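Local coordinates for MHC class I antigen (Anolis carolinensis, PDB 7CPO), which probably presents short peptides to T cells, gripping them in a groove between two helices above a sheet, in complex with beta2-microglobulin, at residues M7-T12 and E34-N39; Y101-R106 and E168-Y173; C205-G208 and D214-I217. All coordinates share one frame; numbering follows the deposited sequence.

In the fold
Interactions 1 and 2 belong to the peptide-binding platform, and interaction 3 to the immunoglobulin-like domain, its centre about 27 Å from that of interaction 1 and 28 Å from that of interaction 2. The first two share one sheet and touch: strands 5-14 and 96-105 are neighbours, and Tyr173 of interaction 2 packs on Phe35 and Met7 of interaction 1. Both are buried, yet interaction 1 is largely aromatic, whereas interaction 2 ties strand to helix with leucines beside a disulfide. Interaction 3 is partly buried and purely aliphatic, joining two facing sheets, again beside a disulfide cysteine.

Interaction 1: M7-T12 and E34-N39; sequences MRYFVT and EFVSYN
Tyr9 and Phe35 meet through different first torsions: Tyr9 holds CG anti to its carbonyl carbon (chi1 -74°), while Phe35 sets CG between its backbone N and carbonyl carbon (chi1 73°), which carries the ring across to strand 7-12. The two side chains cross at about a right angle, and the phenol oxygen Tyr9 OH lies 3.7 Å from Phe35 CZ, a packing contact. That oxygen is hydrogen-bonded to the hydroxyl of Tyr45 and to the backbone of the bound peptide. Tyrosine suits this place because its ring packs among apolar neighbours while its hydroxyl serves the ligand. Val36 sends in one branch, CG2, which comes to 3.9 Å from Tyr9 CE1. The same methyl also lies over one face of its neighbour Phe35, toward the rim of that ring, and so packs against both aromatic groups.

Strands 5-14 and 33-39 are not neighbours in the sheet that floors the MHC class I groove; strand 25-30 runs between them, so these two run roughly parallel and meet through side chains that bridge the gap. Met7 adds a looser apolar touch, its CG 4.4 Å from Phe35 CE2, the methylene of an unbranched, flexible side chain lying near the ring. Above the floor Phe35 also meets the ring of Tyr173 on helix 152-176, and Tyr62 of helix 62-87 touches it as well.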
ATOM      1  N   MET A   7      -5.845  -7.751   9.795  1.00 17.56           N
ATOM      2  CA  MET A   7      -5.848  -6.371  10.261  1.00 20.99           C
ATOM      3  C   MET A   7      -4.401  -5.932  10.443  1.00 21.32           C
ATOM      4  O   MET A   7      -3.611  -6.640  11.076  1.00 19.10           O
ATOM      5  CB  MET A   7      -6.608  -6.220  11.575  1.00 15.14           C
ATOM      6  CG  MET A   7      -6.643  -4.778  12.040  1.00 20.28           C
ATOM      7  SD  MET A   7      -7.356  -4.596  13.663  1.00 38.05           S
ATOM      8  CE  MET A   7      -5.996  -5.041  14.727  1.00 26.42           C
ATOM      9  N   ARG A   8      -4.059  -4.768   9.902  1.00 20.12           N
ATOM     10  CA  ARG A   8      -2.667  -4.377   9.734  1.00 22.51           C
ATOM     11  C   ARG A   8      -2.524  -2.894  10.060  1.00 25.23           C
ATOM     12  O   ARG A   8      -3.249  -2.074   9.486  1.00 23.28           O
ATOM     13  CB  ARG A   8      -2.216  -4.658   8.285  1.00 23.33           C
ATOM     14  CG  ARG A   8      -1.821  -6.135   7.967  1.00 29.81           C
ATOM     15  CD  ARG A   8      -2.179  -6.646   6.550  1.00 24.77           C
ATOM     16  NE  ARG A   8      -1.896  -5.674   5.496  1.00 36.64           N
ATOM     17  CZ  ARG A   8      -2.830  -5.150   4.695  1.00 38.85           C
ATOM     18  NH1 ARG A   8      -4.102  -5.515   4.831  1.00 43.92           N
ATOM     19  NH2 ARG A   8      -2.508  -4.248   3.765  1.00 27.06           N
ATOM     20  N   TYR A   9      -1.590  -2.547  10.959  1.00 18.41           N
ATOM     21  CA  TYR A   9      -1.236  -1.156  11.248  1.00 15.29           C
ATOM     22  C   TYR A   9       0.164  -0.815  10.735  1.00 19.88           C
ATOM     23  O   TYR A   9       1.097  -1.619  10.840  1.00 15.85           O
ATOM     24  CB  TYR A   9      -1.309  -0.862  12.750  1.00 13.34           C
ATOM     25  CG  TYR A   9      -2.731  -0.766  13.231  1.00 18.46           C
ATOM     26  CD1 TYR A   9      -3.487   0.377  12.982  1.00 20.48           C
ATOM     27  CD2 TYR A   9      -3.330  -1.817  13.911  1.00 14.39           C
ATOM     28  CE1 TYR A   9      -4.810   0.471  13.408  1.00 17.27           C
ATOM     29  CE2 TYR A   9      -4.652  -1.742  14.339  1.00 18.94           C
ATOM     30  CZ  TYR A   9      -5.385  -0.591  14.079  1.00 22.69           C
ATOM     31  OH  TYR A   9      -6.693  -0.487  14.502  1.00 22.28           O
ATOM     32  N   PHE A  10       0.318   0.395  10.200  1.00 16.99           N
ATOM     33  CA  PHE A  10       1.584   0.838   9.632  1.00 16.70           C
ATOM     34  C   PHE A  10       1.900   2.225  10.168  1.00 24.67           C
ATOM     35  O   PHE A  10       1.172   3.187   9.888  1.00 20.86           O
ATOM     36  CB  PHE A  10       1.531   0.878   8.101  1.00 19.47           C
ATOM     37  CG  PHE A  10       1.202  -0.429   7.461  1.00 15.74           C
ATOM     38  CD1 PHE A  10       2.222  -1.272   7.022  1.00 16.67           C
ATOM     39  CD2 PHE A  10      -0.127  -0.799   7.254  1.00 14.26           C
ATOM     40  CE1 PHE A  10       1.923  -2.489   6.385  1.00 20.40           C
ATOM     41  CE2 PHE A  10      -0.436  -2.004   6.633  1.00 21.45           C
ATOM     42  CZ  PHE A  10       0.598  -2.857   6.183  1.00 11.13           C
ATOM     43  N   VAL A  11       3.006   2.334  10.897  1.00 16.66           N
ATOM     44  CA  VAL A  11       3.376   3.551  11.595  1.00 17.48           C
ATOM     45  C   VAL A  11       4.749   3.990  11.110  1.00 21.50           C
ATOM     46  O   VAL A  11       5.678   3.176  11.065  1.00 19.39           O
ATOM     47  CB  VAL A  11       3.371   3.323  13.114  1.00 18.58           C
ATOM     48  CG1 VAL A  11       3.470   4.620  13.829  1.00 17.15           C
ATOM     49  CG2 VAL A  11       2.100   2.587  13.506  1.00 18.48           C
ATOM     50  N   THR A  12       4.884   5.281  10.787  1.00 20.02           N
ATOM     51  CA  THR A  12       6.094   5.829  10.177  1.00 24.52           C
ATOM     52  C   THR A  12       6.478   7.125  10.866  1.00 21.34           C
ATOM     53  O   THR A  12       5.659   8.046  10.975  1.00 24.19           O
ATOM     54  CB  THR A  12       5.917   6.120   8.674  1.00 18.66           C
ATOM     55  OG1 THR A  12       5.692   4.907   7.962  1.00 18.81           O
ATOM     56  CG2 THR A  12       7.146   6.777   8.126  1.00 19.02           C
ATOM     57  N   GLU A  34      -8.159   0.616   3.700  1.00 16.70           N
ATOM     58  CA  GLU A  34      -7.819   1.463   4.828  1.00 16.35           C
ATOM     59  C   GLU A  34      -9.095   1.845   5.565  1.00 14.27           C
ATOM     60  O   GLU A  34     -10.086   2.213   4.941  1.00 24.35           O
ATOM     61  CB  GLU A  34      -7.072   2.697   4.350  1.00 16.46           C
ATOM     62  CG  GLU A  34      -6.822   3.701   5.444  1.00 29.40           C
ATOM     63  CD  GLU A  34      -6.158   4.966   4.944  1.00 32.57           C
ATOM     64  OE1 GLU A  34      -5.794   5.023   3.751  1.00 42.50           O
ATOM     65  OE2 GLU A  34      -6.001   5.901   5.753  1.00 36.92           O
ATOM     66  N   PHE A  35      -9.111   1.711   6.887  1.00 12.64           N
ATOM     67  CA  PHE A  35     -10.317   2.052   7.625  1.00 13.42           C
ATOM     68  C   PHE A  35     -10.111   3.101   8.708  1.00 15.61           C
ATOM     69  O   PHE A  35     -11.086   3.764   9.084  1.00 19.31           O
ATOM     70  CB  PHE A  35     -10.968   0.792   8.235  1.00 15.81           C
ATOM     71  CG  PHE A  35     -10.231   0.201   9.437  1.00 16.66           C
ATOM     72  CD1 PHE A  35     -10.693   0.422  10.735  1.00 14.69           C
ATOM     73  CD2 PHE A  35      -9.135  -0.631   9.260  1.00 13.50           C
ATOM     74  CE1 PHE A  35     -10.046  -0.136  11.833  1.00 12.73           C
ATOM     75  CE2 PHE A  35      -8.490  -1.186  10.342  1.00 15.11           C
ATOM     76  CZ  PHE A  35      -8.941  -0.931  11.635  1.00 16.20           C
ATOM     77  N   VAL A  36      -8.883   3.307   9.190  1.00 11.65           N
ATOM     78  CA  VAL A  36      -8.596   4.352  10.164  1.00 12.63           C
ATOM     79  C   VAL A  36      -7.253   4.954   9.810  1.00 14.02           C
ATOM     80  O   VAL A  36      -6.415   4.318   9.170  1.00 15.72           O
ATOM     81  CB  VAL A  36      -8.567   3.831  11.629  1.00 13.72           C
ATOM     82  CG1 VAL A  36      -9.990   3.520  12.127  1.00  8.69           C
ATOM     83  CG2 VAL A  36      -7.644   2.599  11.739  1.00 10.71           C
ATOM     84  N   SER A  37      -7.047   6.203  10.215  1.00 13.53           N
ATOM     85  CA  SER A  37      -5.688   6.707  10.165  1.00 20.97           C
ATOM     86  C   SER A  37      -5.532   7.744  11.256  1.00 17.99           C
ATOM     87  O   SER A  37      -6.504   8.338  11.722  1.00 17.97           O
ATOM     88  CB  SER A  37      -5.305   7.273   8.785  1.00 22.74           C
ATOM     89  OG  SER A  37      -5.543   8.650   8.689  1.00 34.09           O
ATOM     90  N   TYR A  38      -4.316   7.901  11.713  1.00 18.90           N
ATOM     91  CA  TYR A  38      -4.024   8.919  12.698  1.00 24.85           C
ATOM     92  C   TYR A  38      -3.348  10.030  11.927  1.00 30.09           C
ATOM     93  O   TYR A  38      -2.201   9.912  11.496  1.00 27.32           O
ATOM     94  CB  TYR A  38      -3.157   8.408  13.830  1.00 18.95           C
ATOM     95  CG  TYR A  38      -2.679   9.517  14.732  1.00 25.99           C
ATOM     96  CD1 TYR A  38      -3.467   9.978  15.772  1.00 21.69           C
ATOM     97  CD2 TYR A  38      -1.440  10.106  14.538  1.00 26.89           C
ATOM     98  CE1 TYR A  38      -3.028  10.987  16.600  1.00 24.65           C
ATOM     99  CE2 TYR A  38      -0.995  11.111  15.357  1.00 29.52           C
ATOM    100  CZ  TYR A  38      -1.790  11.556  16.387  1.00 30.25           C
ATOM    101  OH  TYR A  38      -1.328  12.563  17.203  1.00 34.18           O
ATOM    102  N   ASN A  39      -4.084  11.097  11.732  1.00 34.40           N
ATOM    103  CA  ASN A  39      -3.612  12.216  10.947  1.00 55.32           C
ATOM    104  C   ASN A  39      -2.722  13.015  11.910  1.00 48.85           C
ATOM    105  O   ASN A  39      -3.193  13.579  12.905  1.00 41.93           O
ATOM    106  CB  ASN A  39      -4.863  12.868  10.335  1.00 55.42           C
ATOM    107  CG  ASN A  39      -4.679  14.262   9.780  1.00 52.29           C
ATOM    108  OD1 ASN A  39      -3.718  14.926  10.072  1.00 63.97           O
ATOM    109  ND2 ASN A  39      -5.718  14.771   9.133  1.00 41.20           N
TER

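Interaction 2: Y101-R106 and E168-Y173; sequences YGCELR and EWLQRY
Strand 101-105 passes beneath helix 168-173 at 65°, their short axes 9.3 Å apart at closest, with Cys103 and Leu170 the nearest pair of CA atoms. Alternation along the strand turns Cys103 and Leu105 to the helix and Glu104 away from it, so the apolar residues face the interface. Leu170 points down onto both: its branch CD2 lies 3.9 Å from Leu105 CB, and its CB rests 4.4 Å from Cys103 SG. With chi1 at 170°, CG of Leu170 stands opposite the backbone N, and the branched end is carried out to the strand. Leucine suits both positions, since a branched apolar side chain packs closely between helix and sheet. At the margin Gln171 crosses Leu105 at about a right angle, laying its aliphatic CG 3.9 Å from Leu105 CD2, with its amide NE2 close to the same methyl; a long polar chain fits this partly exposed border.

The disulfide from Cys103 to Cys166 fastens the same helix to the floor one turn earlier, Ile167 packs on Cys103 and Leu105, and Val30 of strand 25-30 meets Leu170, while backbone hydrogen bonds join strand 96-105 to strand 5-14.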
ATOM      1  N   TYR A 101       2.440  -4.062  12.569  1.00 16.14           N
ATOM      2  CA  TYR A 101       1.934  -5.147  13.383  1.00 17.14           C
ATOM      3  C   TYR A 101       0.520  -5.461  12.952  1.00 18.80           C
ATOM      4  O   TYR A 101      -0.188  -4.605  12.410  1.00 21.40           O
ATOM      5  CB  TYR A 101       1.974  -4.813  14.876  1.00 14.33           C
ATOM      6  CG  TYR A 101       1.126  -3.650  15.330  1.00 13.61           C
ATOM      7  CD1 TYR A 101      -0.121  -3.856  15.915  1.00 13.00           C
ATOM      8  CD2 TYR A 101       1.589  -2.352  15.222  1.00 14.14           C
ATOM      9  CE1 TYR A 101      -0.885  -2.799  16.365  1.00 10.32           C
ATOM     10  CE2 TYR A 101       0.842  -1.296  15.668  1.00 13.51           C
ATOM     11  CZ  TYR A 101      -0.402  -1.521  16.243  1.00 16.29           C
ATOM     12  OH  TYR A 101      -1.158  -0.446  16.686  1.00 19.77           O
ATOM     13  N   GLY A 102       0.118  -6.694  13.212  1.00 18.50           N
ATOM     14  CA  GLY A 102      -1.243  -7.096  12.947  1.00 21.02           C
ATOM     15  C   GLY A 102      -1.366  -8.600  13.034  1.00 15.99           C
ATOM     16  O   GLY A 102      -0.428  -9.297  13.415  1.00 18.22           O
ATOM     17  N   CYS A 103      -2.537  -9.082  12.644  1.00 13.17           N
ATOM     18  CA  CYS A 103      -2.868 -10.489  12.727  1.00 18.10           C
ATOM     19  C   CYS A 103      -3.491 -10.970  11.432  1.00 16.50           C
ATOM     20  O   CYS A 103      -4.045 -10.201  10.649  1.00 20.75           O
ATOM     21  CB  CYS A 103      -3.844 -10.764  13.867  1.00 18.48           C
ATOM     22  SG  CYS A 103      -5.240  -9.651  13.835  1.00 23.49           S
ATOM     23  N   GLU A 104      -3.444 -12.273  11.261  1.00 16.66           N
ATOM     24  CA  GLU A 104      -4.045 -12.945  10.124  1.00 23.19           C
ATOM     25  C   GLU A 104      -4.981 -14.031  10.638  1.00 22.13           C
ATOM     26  O   GLU A 104      -4.610 -14.806  11.525  1.00 22.07           O
ATOM     27  CB  GLU A 104      -2.965 -13.553   9.228  1.00 14.80           C
ATOM     28  CG  GLU A 104      -3.508 -14.128   7.935  1.00 28.89           C
ATOM     29  CD  GLU A 104      -2.478 -14.941   7.178  1.00 34.45           C
ATOM     30  OE1 GLU A 104      -1.376 -15.159   7.720  1.00 41.33           O
ATOM     31  OE2 GLU A 104      -2.780 -15.381   6.049  1.00 42.15           O
ATOM     32  N   LEU A 105      -6.185 -14.083  10.092  1.00 18.20           N
ATOM     33  CA  LEU A 105      -7.143 -15.144  10.382  1.00 21.44           C
ATOM     34  C   LEU A 105      -7.385 -15.937   9.102  1.00 22.71           C
ATOM     35  O   LEU A 105      -8.013 -15.430   8.164  1.00 26.94           O
ATOM     36  CB  LEU A 105      -8.449 -14.558  10.917  1.00 18.17           C
ATOM     37  CG  LEU A 105      -9.532 -15.588  11.210  1.00 20.55           C
ATOM     38  CD1 LEU A 105      -9.076 -16.560  12.333  1.00 14.22           C
ATOM     39  CD2 LEU A 105     -10.847 -14.899  11.538  1.00 17.85           C
ATOM     40  N   ARG A 106      -6.913 -17.177   9.060  1.00 20.37           N
ATOM     41  CA  ARG A 106      -7.085 -17.939   7.827  1.00 19.50           C
ATOM     42  C   ARG A 106      -8.456 -18.612   7.789  1.00 26.42           C
ATOM     43  O   ARG A 106      -9.181 -18.670   8.792  1.00 24.20           O
ATOM     44  CB  ARG A 106      -5.950 -18.951   7.672  1.00 24.14           C
ATOM     45  CG  ARG A 106      -4.606 -18.312   7.964  1.00 24.02           C
ATOM     46  CD  ARG A 106      -3.407 -19.169   7.615  1.00 24.92           C
ATOM     47  NE  ARG A 106      -2.188 -18.522   8.118  1.00 36.46           N
ATOM     48  CZ  ARG A 106      -1.671 -18.734   9.330  1.00 34.93           C
ATOM     49  NH1 ARG A 106      -2.249 -19.603  10.161  1.00 25.22           N
ATOM     50  NH2 ARG A 106      -0.571 -18.092   9.711  1.00 30.99           N
ATOM     51  N   GLU A 168     -10.023 -10.590  17.565  1.00 20.37           N
ATOM     52  CA  GLU A 168     -11.381 -10.229  17.950  1.00 22.12           C
ATOM     53  C   GLU A 168     -11.834  -8.940  17.271  1.00 23.27           C
ATOM     54  O   GLU A 168     -12.971  -8.850  16.792  1.00 21.99           O
ATOM     55  CB  GLU A 168     -11.466 -10.105  19.465  1.00 20.29           C
ATOM     56  CG  GLU A 168     -11.611 -11.456  20.137  1.00 25.04           C
ATOM     57  CD  GLU A 168     -11.233 -11.429  21.600  1.00 36.44           C
ATOM     58  OE1 GLU A 168     -10.895 -10.338  22.111  1.00 52.92           O
ATOM     59  OE2 GLU A 168     -11.278 -12.499  22.239  1.00 42.97           O
ATOM     60  N   TRP A 169     -10.962  -7.934  17.204  1.00 16.54           N
ATOM     61  CA  TRP A 169     -11.330  -6.731  16.468  1.00 17.79           C
ATOM     62  C   TRP A 169     -11.474  -7.024  14.978  1.00 23.25           C
ATOM     63  O   TRP A 169     -12.438  -6.577  14.338  1.00 16.60           O
ATOM     64  CB  TRP A 169     -10.301  -5.642  16.715  1.00 12.64           C
ATOM     65  CG  TRP A 169     -10.482  -5.024  18.067  1.00 23.99           C
ATOM     66  CD1 TRP A 169      -9.672  -5.181  19.144  1.00 15.08           C
ATOM     67  CD2 TRP A 169     -11.559  -4.171  18.489  1.00 16.66           C
ATOM     68  NE1 TRP A 169     -10.161  -4.481  20.203  1.00 20.77           N
ATOM     69  CE2 TRP A 169     -11.317  -3.843  19.834  1.00 21.03           C
ATOM     70  CE3 TRP A 169     -12.689  -3.649  17.860  1.00 14.77           C
ATOM     71  CZ2 TRP A 169     -12.173  -3.007  20.577  1.00 13.82           C
ATOM     72  CZ3 TRP A 169     -13.547  -2.817  18.596  1.00 24.20           C
ATOM     73  CH2 TRP A 169     -13.281  -2.511  19.944  1.00 16.05           C
ATOM     74  N   LEU A 170     -10.537  -7.798  14.420  1.00 20.46           N
ATOM     75  CA  LEU A 170     -10.621  -8.168  13.017  1.00 18.58           C
ATOM     76  C   LEU A 170     -11.963  -8.816  12.719  1.00 21.28           C
ATOM     77  O   LEU A 170     -12.638  -8.451  11.753  1.00 18.91           O
ATOM     78  CB  LEU A 170      -9.472  -9.108  12.646  1.00 15.03           C
ATOM     79  CG  LEU A 170      -9.610  -9.748  11.254  1.00 21.19           C
ATOM     80  CD1 LEU A 170      -9.726  -8.683  10.172  1.00 15.97           C
ATOM     81  CD2 LEU A 170      -8.462 -10.706  10.946  1.00 15.83           C
ATOM     82  N   GLN A 171     -12.386  -9.750  13.572  1.00 17.24           N
ATOM     83  CA  GLN A 171     -13.665 -10.405  13.348  1.00 19.82           C
ATOM     84  C   GLN A 171     -14.830  -9.434  13.496  1.00 18.54           C
ATOM     85  O   GLN A 171     -15.824  -9.556  12.777  1.00 17.65           O
ATOM     86  CB  GLN A 171     -13.824 -11.585  14.296  1.00 18.76           C
ATOM     87  CG  GLN A 171     -12.940 -12.771  13.972  1.00 18.49           C
ATOM     88  CD  GLN A 171     -12.701 -13.640  15.187  1.00 28.87           C
ATOM     89  OE1 GLN A 171     -12.935 -13.209  16.322  1.00 30.94           O
ATOM     90  NE2 GLN A 171     -12.267 -14.879  14.963  1.00 26.09           N
ATOM     91  N   ARG A 172     -14.731  -8.467  14.409  1.00 18.16           N
ATOM     92  CA  ARG A 172     -15.756  -7.430  14.486  1.00 19.86           C
ATOM     93  C   ARG A 172     -15.763  -6.591  13.224  1.00 20.35           C
ATOM     94  O   ARG A 172     -16.828  -6.291  12.676  1.00 16.76           O
ATOM     95  CB  ARG A 172     -15.536  -6.520  15.698  1.00 16.62           C
ATOM     96  CG  ARG A 172     -16.303  -6.885  16.914  1.00 23.16           C
ATOM     97  CD  ARG A 172     -15.896  -6.020  18.099  1.00 29.86           C
ATOM     98  NE  ARG A 172     -15.891  -6.842  19.307  1.00 35.24           N
ATOM     99  CZ  ARG A 172     -14.842  -7.049  20.097  1.00 31.34           C
ATOM    100  NH1 ARG A 172     -13.662  -6.471  19.852  1.00 33.85           N
ATOM    101  NH2 ARG A 172     -14.987  -7.835  21.153  1.00 38.37           N
ATOM    102  N   TYR A 173     -14.576  -6.189  12.758  1.00 21.46           N
ATOM    103  CA  TYR A 173     -14.499  -5.301  11.602  1.00 19.32           C
ATOM    104  C   TYR A 173     -15.071  -5.978  10.364  1.00 17.06           C
ATOM    105  O   TYR A 173     -15.821  -5.358   9.601  1.00 16.05           O
ATOM    106  CB  TYR A 173     -13.047  -4.875  11.375  1.00 13.73           C
ATOM    107  CG  TYR A 173     -12.471  -4.010  12.486  1.00 14.29           C
ATOM    108  CD1 TYR A 173     -13.301  -3.262  13.318  1.00 16.67           C
ATOM    109  CD2 TYR A 173     -11.094  -3.942  12.706  1.00 14.02           C
ATOM    110  CE1 TYR A 173     -12.772  -2.457  14.341  1.00 15.20           C
ATOM    111  CE2 TYR A 173     -10.562  -3.143  13.711  1.00 14.38           C
ATOM    112  CZ  TYR A 173     -11.409  -2.407  14.528  1.00 16.64           C
ATOM    113  OH  TYR A 173     -10.895  -1.615  15.524  1.00 16.25           O
TER

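Interaction 3: C205-G208 and D214-I217; sequences CRVG and DIDI
Val207 overlaps the end of Ile217: both of its methyls and its CB gather round one terminal carbon, with Val207 CG2 3.8 Å from Ile217 CD1 and Val207 CB 3.9 Å from that same Ile217 CD1. The two side chains reach toward each other tip to tip. Ile217 brings this about by holding CG1 anti to its carbonyl carbon (chi1 -50°) and running on extended to CD1, so that its longer branch, and not the shorter CG2, makes the meeting. The other methyl of Val207 turns to a second partner, Val207 CG1 lying 4.0 Å from Ile215 CD1, where the side chains approach at a slant. Val207 is thus shared between two isoleucines spaced two residues apart, the spacing that puts both on one side of an extended chain, while Asp214 before them and Asp216 between them are exposed.

The residue types fit this division. Valine, compact and branched at CB, suits the buried position on a strand, and isoleucine's longer branch reaches across the distance between backbones, 8.5 Å from Val207 CA to Ile217 CA. Arg206 points away from the interface and hydrogen-bonds through NH2 to the backbone oxygen of Phe11 of beta2-microglobulin. Pro187 touches both Val207 and Ile215, and Cys261 touches Ile217.

Strands 201-210 and 216-221 lie in different sheets, and Cys205, two residues before Val207, is joined by a disulfide to Cys261 of strand 259-264, in the same sheet as strand 216-221: the aliphatic packing beside an intersheet disulfide that marks the beta sandwich of an immunoglobulin C1-set domain.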
ATOM      1  N   CYS A 205      -2.720  -5.194 -22.951  1.00 30.59           N
ATOM      2  CA  CYS A 205      -3.941  -5.613 -22.269  1.00 33.62           C
ATOM      3  C   CYS A 205      -4.120  -4.766 -21.006  1.00 29.90           C
ATOM      4  O   CYS A 205      -3.370  -4.930 -20.037  1.00 27.00           O
ATOM      5  CB  CYS A 205      -3.878  -7.100 -21.943  1.00 24.86           C
ATOM      6  SG  CYS A 205      -5.379  -7.669 -21.201  1.00 37.16           S
ATOM      7  N   ARG A 206      -5.094  -3.847 -21.026  1.00 29.50           N
ATOM      8  CA  ARG A 206      -5.438  -3.032 -19.862  1.00 26.27           C
ATOM      9  C   ARG A 206      -6.554  -3.722 -19.091  1.00 28.20           C
ATOM     10  O   ARG A 206      -7.587  -4.083 -19.669  1.00 28.50           O
ATOM     11  CB  ARG A 206      -5.888  -1.620 -20.248  1.00 25.33           C
ATOM     12  CG  ARG A 206      -6.814  -0.974 -19.171  1.00 46.61           C
ATOM     13  CD  ARG A 206      -7.781   0.131 -19.684  1.00 36.40           C
ATOM     14  NE  ARG A 206      -7.240   1.448 -19.380  1.00 40.76           N
ATOM     15  CZ  ARG A 206      -7.552   2.174 -18.312  1.00 36.25           C
ATOM     16  NH1 ARG A 206      -8.438   1.745 -17.423  1.00 34.66           N
ATOM     17  NH2 ARG A 206      -6.969   3.346 -18.143  1.00 31.08           N
ATOM     18  N   VAL A 207      -6.340  -3.912 -17.793  1.00 25.34           N
ATOM     19  CA  VAL A 207      -7.274  -4.629 -16.929  1.00 31.90           C
ATOM     20  C   VAL A 207      -7.493  -3.764 -15.702  1.00 28.03           C
ATOM     21  O   VAL A 207      -6.560  -3.550 -14.919  1.00 28.47           O
ATOM     22  CB  VAL A 207      -6.765  -6.021 -16.539  1.00 25.49           C
ATOM     23  CG1 VAL A 207      -7.867  -6.810 -15.839  1.00 24.57           C
ATOM     24  CG2 VAL A 207      -6.301  -6.760 -17.785  1.00 24.57           C
ATOM     25  N   GLY A 208      -8.706  -3.247 -15.546  1.00 28.08           N
ATOM     26  CA  GLY A 208      -8.937  -2.232 -14.540  1.00 28.88           C
ATOM     27  C   GLY A 208     -10.312  -2.372 -13.928  1.00 34.86           C
ATOM     28  O   GLY A 208     -11.181  -3.073 -14.454  1.00 33.00           O
ATOM     29  N   ASP A 214      -6.350  -9.731  -5.980  1.00 31.51           N
ATOM     30  CA  ASP A 214      -5.762 -10.934  -6.555  1.00 29.69           C
ATOM     31  C   ASP A 214      -6.313 -11.198  -7.953  1.00 33.45           C
ATOM     32  O   ASP A 214      -7.530 -11.210  -8.162  1.00 40.34           O
ATOM     33  CB  ASP A 214      -6.034 -12.121  -5.643  1.00 27.78           C
ATOM     34  CG  ASP A 214      -5.394 -13.396  -6.139  1.00 52.81           C
ATOM     35  OD1 ASP A 214      -4.236 -13.345  -6.620  1.00 53.21           O
ATOM     36  OD2 ASP A 214      -6.064 -14.451  -6.056  1.00 67.83           O
ATOM     37  N   ILE A 215      -5.416 -11.429  -8.911  1.00 24.42           N
ATOM     38  CA  ILE A 215      -5.819 -11.576 -10.303  1.00 34.71           C
ATOM     39  C   ILE A 215      -4.725 -12.326 -11.049  1.00 41.03           C
ATOM     40  O   ILE A 215      -3.543 -12.234 -10.706  1.00 27.16           O
ATOM     41  CB  ILE A 215      -6.125 -10.192 -10.939  1.00 32.70           C
ATOM     42  CG1 ILE A 215      -6.897 -10.351 -12.254  1.00 23.17           C
ATOM     43  CG2 ILE A 215      -4.855  -9.350 -11.098  1.00 10.74           C
ATOM     44  CD1 ILE A 215      -7.715  -9.121 -12.618  1.00 21.67           C
ATOM     45  N   ASP A 216      -5.132 -13.092 -12.067  1.00 30.71           N
ATOM     46  CA  ASP A 216      -4.210 -13.833 -12.921  1.00 33.71           C
ATOM     47  C   ASP A 216      -4.414 -13.352 -14.352  1.00 31.00           C
ATOM     48  O   ASP A 216      -5.468 -13.585 -14.952  1.00 33.06           O
ATOM     49  CB  ASP A 216      -4.418 -15.348 -12.806  1.00 36.72           C
ATOM     50  CG  ASP A 216      -3.125 -16.151 -13.069  1.00 58.04           C
ATOM     51  OD1 ASP A 216      -2.077 -15.548 -13.441  1.00 47.62           O
ATOM     52  OD2 ASP A 216      -3.162 -17.394 -12.904  1.00 62.63           O
ATOM     53  N   ILE A 217      -3.411 -12.664 -14.880  1.00 35.77           N
ATOM     54  CA  ILE A 217      -3.420 -12.132 -16.230  1.00 25.91           C
ATOM     55  C   ILE A 217      -2.230 -12.713 -16.967  1.00 33.84           C
ATOM     56  O   ILE A 217      -1.088 -12.587 -16.506  1.00 31.35           O
ATOM     57  CB  ILE A 217      -3.343 -10.600 -16.237  1.00 30.71           C
ATOM     58  CG1 ILE A 217      -4.384 -10.015 -15.278  1.00 25.46           C
ATOM     59  CG2 ILE A 217      -3.466 -10.066 -17.677  1.00 20.39           C
ATOM     60  CD1 ILE A 217      -4.222  -8.536 -15.076  1.00 14.69           C
TER